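Side-chain contact in nadph-flavin oxidoreductase (Vibrio harveyi, PDB 1BKJ), which catalyses the NADPH-dependent reduction of FMN to FMNH2 and so supplies reduced flavin to luciferase for bioluminescence: residues V49-S54 and E141-P146. Residues are numbered along the deposited sequence; the frame is centred on the assembly and turned at random.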
# COMPACT_ATOMS: atom_id res chain seq x y z
N VAL A 49 -11.77 -4.21 -9.89
CA VAL A 49 -12.57 -4.98 -10.83
C VAL A 49 -13.04 -6.22 -10.07
O VAL A 49 -12.22 -7.02 -9.60
CB VAL A 49 -11.81 -5.40 -12.13
CG1 VAL A 49 -12.74 -6.16 -13.05
CG2 VAL A 49 -11.26 -4.19 -12.87
N ARG A 50 -14.36 -6.30 -9.83
CA ARG A 50 -14.99 -7.43 -9.15
C ARG A 50 -15.27 -8.48 -10.25
O ARG A 50 -15.98 -8.19 -11.22
CB ARG A 50 -16.30 -7.01 -8.47
CG ARG A 50 -16.97 -8.13 -7.71
CD ARG A 50 -18.40 -7.79 -7.36
NE ARG A 50 -19.07 -8.92 -6.72
CZ ARG A 50 -20.37 -9.18 -6.80
NH1 ARG A 50 -21.17 -8.40 -7.51
NH2 ARG A 50 -20.87 -10.23 -6.16
N VAL A 51 -14.69 -9.67 -10.10
CA VAL A 51 -14.87 -10.72 -11.10
C VAL A 51 -15.86 -11.79 -10.65
O VAL A 51 -15.56 -12.61 -9.77
CB VAL A 51 -13.49 -11.33 -11.51
CG1 VAL A 51 -13.65 -12.33 -12.65
CG2 VAL A 51 -12.54 -10.23 -11.97
N THR A 52 -17.06 -11.77 -11.24
CA THR A 52 -18.11 -12.74 -10.91
C THR A 52 -18.31 -13.81 -11.98
O THR A 52 -18.84 -14.89 -11.69
CB THR A 52 -19.49 -12.07 -10.64
OG1 THR A 52 -19.93 -11.34 -11.80
CG2 THR A 52 -19.40 -11.16 -9.46
N ASP A 53 -17.90 -13.51 -13.21
CA ASP A 53 -18.02 -14.44 -14.34
C ASP A 53 -17.12 -15.65 -14.08
O ASP A 53 -15.88 -15.51 -14.02
CB ASP A 53 -17.62 -13.72 -15.62
CG ASP A 53 -17.83 -14.56 -16.85
OD1 ASP A 53 -18.97 -14.59 -17.36
OD2 ASP A 53 -16.86 -15.20 -17.30
N SER A 54 -17.72 -16.84 -13.95
CA SER A 54 -16.96 -18.06 -13.65
C SER A 54 -15.92 -18.49 -14.67
O SER A 54 -14.95 -19.18 -14.31
CB SER A 54 -17.88 -19.23 -13.23
OG SER A 54 -18.74 -19.61 -14.29
N GLU A 141 -5.74 -7.47 -20.74
CA GLU A 141 -6.61 -7.61 -21.91
C GLU A 141 -7.93 -8.27 -21.53
O GLU A 141 -8.99 -7.85 -22.00
CB GLU A 141 -5.90 -8.40 -23.01
N LEU A 142 -7.87 -9.25 -20.62
CA LEU A 142 -9.06 -9.99 -20.16
C LEU A 142 -10.06 -9.08 -19.45
O LEU A 142 -11.28 -9.19 -19.68
CB LEU A 142 -8.64 -11.14 -19.22
CG LEU A 142 -9.69 -12.13 -18.71
CD1 LEU A 142 -10.44 -12.78 -19.87
CD2 LEU A 142 -9.01 -13.19 -17.87
N LEU A 143 -9.53 -8.15 -18.67
CA LEU A 143 -10.34 -7.19 -17.92
C LEU A 143 -10.68 -5.92 -18.71
O LEU A 143 -11.45 -5.08 -18.23
CB LEU A 143 -9.66 -6.85 -16.58
CG LEU A 143 -9.43 -8.03 -15.62
CD1 LEU A 143 -8.74 -7.55 -14.37
CD2 LEU A 143 -10.73 -8.74 -15.27
N GLY A 144 -10.10 -5.79 -19.91
CA GLY A 144 -10.35 -4.65 -20.78
C GLY A 144 -9.87 -3.31 -20.25
O GLY A 144 -10.52 -2.29 -20.48
N LEU A 145 -8.74 -3.33 -19.52
CA LEU A 145 -8.16 -2.12 -18.94
C LEU A 145 -7.67 -1.18 -20.04
O LEU A 145 -6.93 -1.60 -20.93
CB LEU A 145 -7.03 -2.46 -17.95
CG LEU A 145 -7.32 -3.37 -16.74
CD1 LEU A 145 -6.09 -3.39 -15.83
CD2 LEU A 145 -8.56 -2.92 -15.95
N PRO A 146 -8.10 0.09 -20.02
CA PRO A 146 -7.71 1.09 -21.02
C PRO A 146 -6.30 1.66 -20.82
O PRO A 146 -5.58 1.22 -19.92
CB PRO A 146 -8.78 2.15 -20.81
CG PRO A 146 -8.91 2.16 -19.33
CD PRO A 146 -8.95 0.71 -18.99
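L143 meets V49 and V51 mainly through one methyl, CD2. That carbon lies 4.0 Å from V49 CG1 and 4.0 Å from V51 CG2, against one methyl of each valine. The L143 side chain runs obliquely to V49 and at about a right angle to V51. V49 CG1 is placed for this by a chi1 of -179°, anti to the backbone N. The other methyl of V49, CG2, reaches L145 CD2 at 4.3 Å. The contact is wholly apolar, and all four side chains are buried. V78 of strand 75-82 touches both V51 and L143, while L145 packs on C80 of the same strand. N179 of the second subunit packs on V49, V51 and L143. The two leucines flank a turn at G144. G144 has a positive phi of 65°, and its N bonds to E141 O at 3.1 Å. It leaves the helical conformation in a Schellman motif that follows helix 136-142. On the valine side, D53 N-caps helix 54-63. V49 and R50 pair in parallel with a strand of the second subunit. The contact joins strand 46-50 and the residues after it to the G144 turn at the dimer interface of the nitroreductase fold.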